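Local coordinates for DNA repair protein RAD2 (Saccharomyces cerevisiae, PDB 4Q0W) that cuts single-stranded DNA as a magnesium-dependent endonuclease and is essential for the incision step of nucleotide excision repair, at residues 1-12 with 191-205. Numbering follows the deposited sequence.
Sequences GVHSFWDIAGPT and DDSDVFLFGGTKIYK. With CA (calcium ion), chain E; nucleotides of chain C.
Gly1 runs in with its CA 4.5 Å from that of Asp194, and a type II turn from Val2 to Phe5 then leads into helix 5-9, beside the loop and short helix of 191-197. The chain-start nitrogen sits between two carboxylates: Gly1 N donates a hydrogen bond to Asp194 OD2 at 2.8 Å, meeting that oxygen from above the carboxylate plane, and forms a salt bridge with Asp192 OD1. Asp194 OD2 also binds the calcium ion together with Glu173, so the N-terminus reaches the metal site; Asp192 and Asp194 probably hold the second magnesium in the working enzyme. Asp192 OD1 turns its anti lone pair to Asp194 N, which ties the two acids together.

Val2 N donates to Ser193 OG at 2.8 Å, and a water bridges Val2 O, Ser193 OG and OP1 of DA5 of chain C. That phosphate oxygen accepts from Ser193 N, nearly straight at 177°, and shares the Trp6 NE1 proton with Asp191 O, the latter bond weak.

The extended Lys205 covers one face of the Trp6 indole; Ser193 CB lies on the other side, displaced toward the rim, near NE1. Lys205 CD is 3.5 Å from the centroid of the six-membered ring of Trp6, almost on the ring normal, a CH-pi contact. Its NZ makes a cation-pi contact with the five-membered ring and hydrogen-bonds to OP1 of DT6 and O3' of DA5, both of chain C. Phe196 meets Trp6 CH2 through CE2 and Phe5 CE2 through CD2, both at 3.5 Å, while Val2 CG2 packs on Leu197 CD2.

The N-domain's first helix packs against the I-domain, with Met233 of helix 230-240 touching Phe5, Phe196 and Leu197, and Tyr217 of strand 213-218 meeting Trp6 edge-to-face.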
ATOM      1  N   GLY A   1       3.339 -18.355  10.971  1.00 29.46           N
ATOM      2  CA  GLY A   1       2.559 -18.384   9.749  1.00 22.12           C
ATOM      3  C   GLY A   1       3.334 -17.936   8.528  1.00 24.06           C
ATOM      4  O   GLY A   1       4.463 -17.445   8.630  1.00 20.17           O
ATOM      5  N   VAL A   2       2.727 -18.115   7.362  1.00 19.74           N
ATOM      6  CA  VAL A   2       3.305 -17.618   6.132  1.00 17.28           C
ATOM      7  C   VAL A   2       2.668 -16.268   5.803  1.00 20.69           C
ATOM      8  O   VAL A   2       1.434 -16.144   5.740  1.00 18.12           O
ATOM      9  CB  VAL A   2       3.076 -18.599   4.984  1.00 18.92           C
ATOM     10  CG1 VAL A   2       3.561 -18.009   3.675  1.00 15.04           C
ATOM     11  CG2 VAL A   2       3.779 -19.922   5.276  1.00 21.76           C
ATOM     12  N   HIS A   3       3.502 -15.260   5.577  1.00 15.42           N
ATOM     13  CA  HIS A   3       2.995 -13.905   5.355  1.00 22.60           C
ATOM     14  C   HIS A   3       2.049 -13.819   4.152  1.00 23.03           C
ATOM     15  O   HIS A   3       2.394 -14.287   3.062  1.00 19.24           O
ATOM     16  CB  HIS A   3       4.154 -12.928   5.167  1.00 24.86           C
ATOM     17  CG  HIS A   3       3.750 -11.493   5.304  1.00 37.06           C
ATOM     18  ND1 HIS A   3       3.834 -10.591   4.265  1.00 46.34           N
ATOM     19  CD2 HIS A   3       3.236 -10.811   6.354  1.00 41.93           C
ATOM     20  CE1 HIS A   3       3.404  -9.411   4.673  1.00 44.96           C
ATOM     21  NE2 HIS A   3       3.031  -9.517   5.935  1.00 46.82           N
ATOM     22  N   SER A   4       0.865 -13.231   4.360  1.00 17.98           N
ATOM     23  CA  SER A   4      -0.146 -13.051   3.306  1.00 19.56           C
ATOM     24  C   SER A   4      -0.818 -14.345   2.865  1.00 19.73           C
ATOM     25  O   SER A   4      -1.641 -14.341   1.938  1.00 21.25           O
ATOM     26  CB  SER A   4       0.432 -12.357   2.053  1.00 18.56           C
ATOM     27  OG  SER A   4       1.035 -11.123   2.365  1.00 27.92           O
ATOM     28  N   PHE A   5      -0.474 -15.457   3.493  1.00 14.97           N
ATOM     29  CA  PHE A   5      -1.012 -16.721   3.027  1.00 21.51           C
ATOM     30  C   PHE A   5      -2.537 -16.817   3.138  1.00 26.50           C
ATOM     31  O   PHE A   5      -3.188 -17.420   2.281  1.00 24.44           O
ATOM     32  CB  PHE A   5      -0.374 -17.912   3.729  1.00 17.64           C
ATOM     33  CG  PHE A   5      -0.796 -19.214   3.141  1.00 24.95           C
ATOM     34  CD1 PHE A   5      -0.346 -19.588   1.879  1.00 38.33           C
ATOM     35  CD2 PHE A   5      -1.700 -20.030   3.799  1.00 26.81           C
ATOM     36  CE1 PHE A   5      -0.764 -20.781   1.304  1.00 36.20           C
ATOM     37  CE2 PHE A   5      -2.116 -21.228   3.234  1.00 28.70           C
ATOM     38  CZ  PHE A   5      -1.644 -21.602   1.988  1.00 29.23           C
ATOM     39  N   TRP A   6      -3.105 -16.237   4.192  1.00 20.08           N
ATOM     40  CA  TRP A   6      -4.552 -16.287   4.363  1.00 25.40           C
ATOM     41  C   TRP A   6      -5.248 -15.475   3.275  1.00 21.42           C
ATOM     42  O   TRP A   6      -6.376 -15.783   2.903  1.00 24.44           O
ATOM     43  CB  TRP A   6      -4.965 -15.823   5.762  1.00 19.01           C
ATOM     44  CG  TRP A   6      -4.623 -16.831   6.828  1.00 22.50           C
ATOM     45  CD1 TRP A   6      -3.721 -16.679   7.851  1.00 19.45           C
ATOM     46  CD2 TRP A   6      -5.160 -18.153   6.964  1.00 16.26           C
ATOM     47  NE1 TRP A   6      -3.672 -17.820   8.611  1.00 23.33           N
ATOM     48  CE2 TRP A   6      -4.549 -18.742   8.093  1.00 20.55           C
ATOM     49  CE3 TRP A   6      -6.103 -18.899   6.242  1.00 20.44           C
ATOM     50  CZ2 TRP A   6      -4.854 -20.037   8.523  1.00 20.21           C
ATOM     51  CZ3 TRP A   6      -6.405 -20.181   6.664  1.00 19.50           C
ATOM     52  CH2 TRP A   6      -5.783 -20.740   7.799  1.00 23.64           C
ATOM     53  N   ASP A   7      -4.566 -14.458   2.751  1.00 22.29           N
ATOM     54  CA  ASP A   7      -5.087 -13.702   1.612  1.00 26.91           C
ATOM     55  C   ASP A   7      -5.209 -14.604   0.392  1.00 30.23           C
ATOM     56  O   ASP A   7      -6.130 -14.464  -0.417  1.00 29.87           O
ATOM     57  CB  ASP A   7      -4.177 -12.526   1.266  1.00 30.10           C
ATOM     58  CG  ASP A   7      -4.159 -11.462   2.343  1.00 38.57           C
ATOM     59  OD1 ASP A   7      -5.130 -11.383   3.126  1.00 40.59           O
ATOM     60  OD2 ASP A   7      -3.171 -10.700   2.396  1.00 45.55           O
ATOM     61  N   ILE A   8      -4.272 -15.538   0.265  1.00 20.38           N
ATOM     62  CA  ILE A   8      -4.282 -16.465  -0.858  1.00 24.42           C
ATOM     63  C   ILE A   8      -5.293 -17.597  -0.636  1.00 23.81           C
ATOM     64  O   ILE A   8      -5.998 -17.989  -1.561  1.00 21.15           O
ATOM     65  CB  ILE A   8      -2.866 -17.031  -1.127  1.00 20.29           C
ATOM     66  CG1 ILE A   8      -1.936 -15.905  -1.603  1.00 22.05           C
ATOM     67  CG2 ILE A   8      -2.918 -18.138  -2.160  1.00 19.09           C
ATOM     68  CD1 ILE A   8      -0.448 -16.248  -1.504  1.00 18.86           C
ATOM     69  N   ALA A   9      -5.378 -18.114   0.589  1.00 19.90           N
ATOM     70  CA  ALA A   9      -6.265 -19.254   0.861  1.00 22.17           C
ATOM     71  C   ALA A   9      -7.720 -18.844   1.139  1.00 17.00           C
ATOM     72  O   ALA A   9      -8.643 -19.654   0.979  1.00 15.38           O
ATOM     73  CB  ALA A   9      -5.714 -20.108   2.003  1.00 18.81           C
ATOM     74  N   GLY A  10      -7.903 -17.591   1.561  1.00 23.22           N
ATOM     75  CA  GLY A  10      -9.204 -17.045   1.934  1.00 23.04           C
ATOM     76  C   GLY A  10     -10.390 -17.459   1.080  1.00 26.54           C
ATOM     77  O   GLY A  10     -11.352 -18.025   1.606  1.00 29.14           O
ATOM     78  N   PRO A  11     -10.327 -17.210  -0.244  1.00 30.23           N
ATOM     79  CA  PRO A  11     -11.493 -17.515  -1.080  1.00 25.38           C
ATOM     80  C   PRO A  11     -11.852 -18.988  -1.125  1.00 26.10           C
ATOM     81  O   PRO A  11     -12.909 -19.301  -1.661  1.00 25.86           O
ATOM     82  CB  PRO A  11     -11.084 -17.014  -2.481  1.00 24.34           C
ATOM     83  CG  PRO A  11      -9.611 -16.873  -2.440  1.00 35.18           C
ATOM     84  CD  PRO A  11      -9.256 -16.547  -1.015  1.00 28.12           C
ATOM     85  N   THR A  12     -11.031 -19.876  -0.567  1.00 19.46           N
ATOM     86  CA  THR A  12     -11.434 -21.282  -0.526  1.00 19.28           C
ATOM     87  C   THR A  12     -12.131 -21.627   0.792  1.00 19.12           C
ATOM     88  O   THR A  12     -12.544 -22.769   1.001  1.00 23.24           O
ATOM     89  CB  THR A  12     -10.249 -22.221  -0.705  1.00 22.45           C
ATOM     90  OG1 THR A  12      -9.428 -22.158   0.469  1.00 24.97           O
ATOM     91  CG2 THR A  12      -9.424 -21.815  -1.957  1.00 19.43           C
ATOM     92  N   ASP A 191      -5.204 -20.623  14.016  1.00 16.04           N
ATOM     93  CA  ASP A 191      -5.265 -19.549  13.044  1.00 18.34           C
ATOM     94  C   ASP A 191      -3.938 -19.396  12.300  1.00 20.27           C
ATOM     95  O   ASP A 191      -3.786 -18.507  11.451  1.00 19.73           O
ATOM     96  CB  ASP A 191      -5.626 -18.228  13.718  1.00 24.30           C
ATOM     97  CG  ASP A 191      -6.988 -18.266  14.390  1.00 29.02           C
ATOM     98  OD1 ASP A 191      -7.834 -19.099  13.993  1.00 21.36           O
ATOM     99  OD2 ASP A 191      -7.201 -17.457  15.322  1.00 28.42           O
ATOM    100  N   ASP A 192      -2.978 -20.255  12.624  1.00 20.81           N
ATOM    101  CA  ASP A 192      -1.624 -20.100  12.095  1.00 19.26           C
ATOM    102  C   ASP A 192      -1.450 -20.881  10.791  1.00 16.21           C
ATOM    103  O   ASP A 192      -1.487 -22.110  10.790  1.00 17.01           O
ATOM    104  CB  ASP A 192      -0.588 -20.550  13.129  1.00 19.43           C
ATOM    105  CG  ASP A 192       0.836 -20.113  12.758  1.00 33.73           C
ATOM    106  OD1 ASP A 192       1.268 -20.378  11.621  1.00 20.43           O
ATOM    107  OD2 ASP A 192       1.516 -19.481  13.591  1.00 34.44           O
ATOM    108  N   SER A 193      -1.239 -20.161   9.694  1.00 18.40           N
ATOM    109  CA  SER A 193      -1.128 -20.783   8.368  1.00 18.86           C
ATOM    110  C   SER A 193      -0.004 -21.809   8.215  1.00 19.16           C
ATOM    111  O   SER A 193      -0.027 -22.598   7.272  1.00 17.39           O
ATOM    112  CB  SER A 193      -1.004 -19.720   7.273  1.00 17.25           C
ATOM    113  OG  SER A 193       0.074 -18.826   7.532  1.00 17.97           O
ATOM    114  N   ASP A 194       0.968 -21.820   9.127  1.00 17.66           N
ATOM    115  CA  ASP A 194       2.037 -22.831   9.061  1.00 17.46           C
ATOM    116  C   ASP A 194       1.513 -24.259   9.073  1.00 18.85           C
ATOM    117  O   ASP A 194       2.174 -25.172   8.566  1.00 17.31           O
ATOM    118  CB  ASP A 194       3.003 -22.671  10.234  1.00 19.23           C
ATOM    119  CG  ASP A 194       3.990 -21.574  10.004  1.00 26.62           C
ATOM    120  OD1 ASP A 194       4.345 -21.340   8.829  1.00 27.83           O
ATOM    121  OD2 ASP A 194       4.407 -20.937  10.986  1.00 29.23           O
ATOM    122  N   VAL A 195       0.338 -24.459   9.672  1.00 18.63           N
ATOM    123  CA  VAL A 195      -0.229 -25.806   9.803  1.00 13.76           C
ATOM    124  C   VAL A 195      -0.391 -26.522   8.446  1.00 12.33           C
ATOM    125  O   VAL A 195      -0.225 -27.743   8.361  1.00 15.75           O
ATOM    126  CB  VAL A 195      -1.583 -25.781  10.586  1.00 16.75           C
ATOM    127  CG1 VAL A 195      -2.644 -24.994   9.810  1.00 14.36           C
ATOM    128  CG2 VAL A 195      -2.064 -27.179  10.873  1.00 14.22           C
ATOM    129  N   PHE A 196      -0.699 -25.772   7.385  1.00 13.30           N
ATOM    130  CA  PHE A 196      -0.823 -26.380   6.053  1.00 14.56           C
ATOM    131  C   PHE A 196       0.538 -26.909   5.586  1.00 18.65           C
ATOM    132  O   PHE A 196       0.629 -28.013   5.049  1.00 16.20           O
ATOM    133  CB  PHE A 196      -1.342 -25.370   5.019  1.00 14.75           C
ATOM    134  CG  PHE A 196      -2.793 -24.969   5.223  1.00 18.63           C
ATOM    135  CD1 PHE A 196      -3.816 -25.884   5.027  1.00 20.53           C
ATOM    136  CD2 PHE A 196      -3.120 -23.676   5.596  1.00 17.86           C
ATOM    137  CE1 PHE A 196      -5.143 -25.517   5.219  1.00 21.93           C
ATOM    138  CE2 PHE A 196      -4.446 -23.292   5.776  1.00 19.39           C
ATOM    139  CZ  PHE A 196      -5.451 -24.212   5.598  1.00 17.98           C
ATOM    140  N   LEU A 197       1.587 -26.109   5.792  1.00 19.24           N
ATOM    141  CA  LEU A 197       2.941 -26.471   5.358  1.00 18.88           C
ATOM    142  C   LEU A 197       3.464 -27.688   6.112  1.00 19.36           C
ATOM    143  O   LEU A 197       4.216 -28.491   5.554  1.00 22.94           O
ATOM    144  CB  LEU A 197       3.903 -25.275   5.473  1.00 16.57           C
ATOM    145  CG  LEU A 197       3.794 -24.271   4.315  1.00 15.10           C
ATOM    146  CD1 LEU A 197       2.429 -23.576   4.283  1.00 16.37           C
ATOM    147  CD2 LEU A 197       4.913 -23.231   4.349  1.00 15.17           C
ATOM    148  N   PHE A 198       3.025 -27.853   7.361  1.00 17.99           N
ATOM    149  CA  PHE A 198       3.340 -29.057   8.128  1.00 18.01           C
ATOM    150  C   PHE A 198       2.413 -30.216   7.760  1.00 22.17           C
ATOM    151  O   PHE A 198       2.393 -31.239   8.444  1.00 19.05           O
ATOM    152  CB  PHE A 198       3.240 -28.794   9.643  1.00 18.78           C
ATOM    153  CG  PHE A 198       4.300 -27.863  10.175  1.00 16.72           C
ATOM    154  CD1 PHE A 198       5.648 -28.159  10.018  1.00 20.17           C
ATOM    155  CD2 PHE A 198       3.949 -26.702  10.853  1.00 15.35           C
ATOM    156  CE1 PHE A 198       6.634 -27.295  10.525  1.00 18.61           C
ATOM    157  CE2 PHE A 198       4.924 -25.838  11.368  1.00 17.43           C
ATOM    158  CZ  PHE A 198       6.267 -26.135  11.199  1.00 17.20           C
ATOM    159  N   GLY A 199       1.627 -30.055   6.699  1.00 18.77           N
ATOM    160  CA  GLY A 199       0.767 -31.137   6.255  1.00 18.95           C
ATOM    161  C   GLY A 199      -0.589 -31.248   6.940  1.00 24.93           C
ATOM    162  O   GLY A 199      -1.256 -32.282   6.830  1.00 20.91           O
ATOM    163  N   GLY A 200      -1.005 -30.198   7.647  1.00 20.78           N
ATOM    164  CA  GLY A 200      -2.323 -30.198   8.269  1.00 21.51           C
ATOM    165  C   GLY A 200      -3.357 -30.018   7.171  1.00 26.02           C
ATOM    166  O   GLY A 200      -3.140 -29.226   6.261  1.00 24.97           O
ATOM    167  N   THR A 201      -4.470 -30.744   7.234  1.00 21.66           N
ATOM    168  CA  THR A 201      -5.413 -30.714   6.118  1.00 24.52           C
ATOM    169  C   THR A 201      -6.837 -30.271   6.414  1.00 34.82           C
ATOM    170  O   THR A 201      -7.576 -30.051   5.476  1.00 37.93           O
ATOM    171  CB  THR A 201      -5.515 -32.083   5.407  1.00 29.28           C
ATOM    172  OG1 THR A 201      -6.118 -33.044   6.288  1.00 30.56           O
ATOM    173  CG2 THR A 201      -4.128 -32.572   4.970  1.00 35.77           C
ATOM    174  N   LYS A 202      -7.246 -30.173   7.680  1.00 21.81           N
ATOM    175  CA  LYS A 202      -8.641 -29.803   7.988  1.00 26.60           C
ATOM    176  C   LYS A 202      -8.674 -28.761   9.099  1.00 21.91           C
ATOM    177  O   LYS A 202      -8.765 -29.097  10.294  1.00 24.32           O
ATOM    178  CB  LYS A 202      -9.477 -31.035   8.386  1.00 24.28           C
ATOM    179  CG  LYS A 202      -9.704 -32.037   7.245  1.00 28.23           C
ATOM    180  CD  LYS A 202     -10.416 -33.289   7.726  1.00 29.75           C
ATOM    181  N   ILE A 203      -8.612 -27.500   8.693  1.00 21.11           N
ATOM    182  CA  ILE A 203      -8.251 -26.412   9.589  1.00 18.97           C
ATOM    183  C   ILE A 203      -9.478 -25.578   9.916  1.00 22.35           C
ATOM    184  O   ILE A 203     -10.223 -25.203   9.008  1.00 16.01           O
ATOM    185  CB  ILE A 203      -7.204 -25.489   8.913  1.00 18.15           C
ATOM    186  CG1 ILE A 203      -5.971 -26.294   8.473  1.00 18.97           C
ATOM    187  CG2 ILE A 203      -6.832 -24.327   9.828  1.00 13.81           C
ATOM    188  CD1 ILE A 203      -5.433 -27.257   9.496  1.00 18.72           C
ATOM    189  N   TYR A 204      -9.688 -25.281  11.200  1.00 17.72           N
ATOM    190  CA  TYR A 204     -10.779 -24.396  11.592  1.00 15.38           C
ATOM    191  C   TYR A 204     -10.242 -23.082  12.146  1.00 17.00           C
ATOM    192  O   TYR A 204      -9.676 -23.034  13.246  1.00 20.19           O
ATOM    193  CB  TYR A 204     -11.715 -25.089  12.589  1.00 21.09           C
ATOM    194  CG  TYR A 204     -12.385 -26.331  12.025  1.00 23.03           C
ATOM    195  CD1 TYR A 204     -11.690 -27.528  11.921  1.00 22.37           C
ATOM    196  CD2 TYR A 204     -13.713 -26.305  11.598  1.00 24.09           C
ATOM    197  CE1 TYR A 204     -12.291 -28.667  11.407  1.00 24.91           C
ATOM    198  CE2 TYR A 204     -14.325 -27.440  11.081  1.00 24.83           C
ATOM    199  CZ  TYR A 204     -13.610 -28.613  10.992  1.00 24.67           C
ATOM    200  OH  TYR A 204     -14.199 -29.744  10.489  1.00 28.71           O
ATOM    201  N   LYS A 205     -10.443 -22.019  11.374  1.00 11.68           N
ATOM    202  CA  LYS A 205      -9.875 -20.706  11.656  1.00 16.03           C
ATOM    203  C   LYS A 205     -10.955 -19.763  12.215  1.00 19.70           C
ATOM    204  O   LYS A 205     -12.137 -19.878  11.848  1.00 21.65           O
ATOM    205  CB  LYS A 205      -9.275 -20.114  10.357  1.00 17.42           C
ATOM    206  CG  LYS A 205      -8.791 -18.679  10.500  1.00 21.68           C
ATOM    207  CD  LYS A 205      -8.161 -18.092   9.242  1.00 24.62           C
ATOM    208  CE  LYS A 205      -7.968 -16.589   9.433  1.00 25.58           C
ATOM    209  NZ  LYS A 205      -7.230 -15.936   8.306  1.00 39.47           N
TER
HETATM  210 CA    CA E1001       4.436 -21.287  13.448  1.00 54.63          CA
ATOM    211  P    DA C   5      -0.608 -15.932  10.584  1.00 35.24           P
ATOM    212  OP1  DA C   5      -1.080 -17.197   9.941  1.00 25.11           O
ATOM    213  OP2  DA C   5       0.587 -15.222  10.047  1.00 29.29           O
ATOM    214  O5'  DA C   5      -1.788 -14.841  10.647  1.00 32.65           O
ATOM    215  C5'  DA C   5      -3.018 -15.182  11.322  1.00 32.20           C
ATOM    216  C4'  DA C   5      -4.041 -14.072  11.194  1.00 31.49           C
ATOM    217  O4'  DA C   5      -3.654 -12.958  12.036  1.00 27.49           O
ATOM    218  C3'  DA C   5      -4.232 -13.503   9.788  1.00 33.83           C
ATOM    219  O3'  DA C   5      -5.633 -13.379   9.564  1.00 36.03           O
ATOM    220  C2'  DA C   5      -3.516 -12.145   9.836  1.00 31.77           C
ATOM    221  C1'  DA C   5      -3.681 -11.748  11.303  1.00 35.43           C
ATOM    222  N9   DA C   5      -2.623 -10.925  11.895  1.00 35.57           N
ATOM    223  C8   DA C   5      -1.267 -11.148  11.857  1.00 28.64           C
ATOM    224  N7   DA C   5      -0.569 -10.245  12.512  1.00 34.06           N
ATOM    225  C5   DA C   5      -1.532  -9.378  13.027  1.00 28.90           C
ATOM    226  C6   DA C   5      -1.440  -8.207  13.813  1.00 31.17           C
ATOM    227  N6   DA C   5      -0.274  -7.700  14.241  1.00 31.16           N
ATOM    228  N1   DA C   5      -2.596  -7.584  14.148  1.00 32.31           N
ATOM    229  C2   DA C   5      -3.757  -8.099  13.727  1.00 28.00           C
ATOM    230  N3   DA C   5      -3.967  -9.188  12.981  1.00 31.91           N
ATOM    231  C4   DA C   5      -2.803  -9.785  12.659  1.00 32.86           C
ATOM    232  P    DG C   4       3.883 -15.097  15.849  1.00 42.81           P
ATOM    233  OP1  DG C   4       4.731 -16.270  15.506  1.00 46.79           O
ATOM    234  OP2  DG C   4       4.410 -13.717  15.667  1.00 44.67           O
ATOM    235  O5'  DG C   4       2.505 -15.191  15.047  1.00 33.75           O
ATOM    236  C5'  DG C   4       1.685 -16.334  15.161  1.00 35.68           C
ATOM    237  C4'  DG C   4       0.422 -16.068  14.363  1.00 34.85           C
ATOM    238  O4'  DG C   4      -0.319 -14.960  14.945  1.00 31.51           O
ATOM    239  C3'  DG C   4       0.656 -15.689  12.899  1.00 33.93           C
ATOM    240  O3'  DG C   4      -0.368 -16.325  12.134  1.00 31.15           O
ATOM    241  C2'  DG C   4       0.554 -14.157  12.880  1.00 26.98           C
ATOM    242  C1'  DG C   4      -0.456 -13.898  13.998  1.00 32.46           C
ATOM    243  N9   DG C   4      -0.226 -12.679  14.772  1.00 35.88           N
ATOM    244  C8   DG C   4       0.978 -12.117  15.142  1.00 36.21           C
ATOM    245  N7   DG C   4       0.846 -11.033  15.862  1.00 32.71           N
ATOM    246  C5   DG C   4      -0.523 -10.862  15.983  1.00 32.18           C
ATOM    247  C6   DG C   4      -1.255  -9.858  16.656  1.00 29.43           C
ATOM    248  O6   DG C   4      -0.815  -8.894  17.297  1.00 33.67           O
ATOM    249  N1   DG C   4      -2.631 -10.058  16.521  1.00 29.82           N
ATOM    250  C2   DG C   4      -3.217 -11.110  15.828  1.00 39.84           C
ATOM    251  N2   DG C   4      -4.567 -11.160  15.800  1.00 32.03           N
ATOM    252  N3   DG C   4      -2.530 -12.064  15.197  1.00 31.31           N
ATOM    253  C4   DG C   4      -1.195 -11.874  15.322  1.00 35.08           C
ATOM    254  P    DT C   6      -6.195 -12.727   8.201  1.00 40.64           P
ATOM    255  OP1  DT C   6      -7.470 -13.432   7.912  1.00 38.78           O
ATOM    256  OP2  DT C   6      -5.090 -12.714   7.205  1.00 39.62           O
ATOM    257  O5'  DT C   6      -6.496 -11.193   8.580  1.00 36.57           O
ATOM    258  C5'  DT C   6      -7.395 -10.843   9.634  1.00 30.36           C
ATOM    259  C4'  DT C   6      -7.413  -9.336   9.851  1.00 38.79           C
ATOM    260  O4'  DT C   6      -6.155  -8.863  10.408  1.00 37.24           O
ATOM    261  C3'  DT C   6      -7.678  -8.480   8.610  1.00 40.32           C
ATOM    262  O3'  DT C   6      -8.855  -7.722   8.909  1.00 50.87           O
ATOM    263  C2'  DT C   6      -6.408  -7.631   8.429  1.00 35.88           C
ATOM    264  C1'  DT C   6      -5.841  -7.599   9.847  1.00 36.30           C
ATOM    265  N1   DT C   6      -4.356  -7.429  10.018  1.00 33.99           N
ATOM    266  C2   DT C   6      -3.908  -6.424  10.853  1.00 29.08           C
ATOM    267  O2   DT C   6      -4.652  -5.651  11.432  1.00 34.96           O
ATOM    268  N3   DT C   6      -2.549  -6.339  10.989  1.00 29.65           N
ATOM    269  C4   DT C   6      -1.601  -7.149  10.382  1.00 35.88           C
ATOM    270  O4   DT C   6      -0.394  -6.979  10.575  1.00 34.50           O
ATOM    271  C5   DT C   6      -2.134  -8.194   9.524  1.00 36.92           C
ATOM    272  C7   DT C   6      -1.195  -9.136   8.813  1.00 34.20           C
ATOM    273  C6   DT C   6      -3.470  -8.289   9.385  1.00 29.41           C
TER
HETATM  274  O   HOH W   1      -0.769 -16.403   7.275  1.00 34.34           O
HETATM  275  O   HOH W   2       4.139 -18.846  13.654  1.00 43.25           O
HETATM  276  O   HOH W   3       3.909 -20.182  15.481  1.00 47.34           O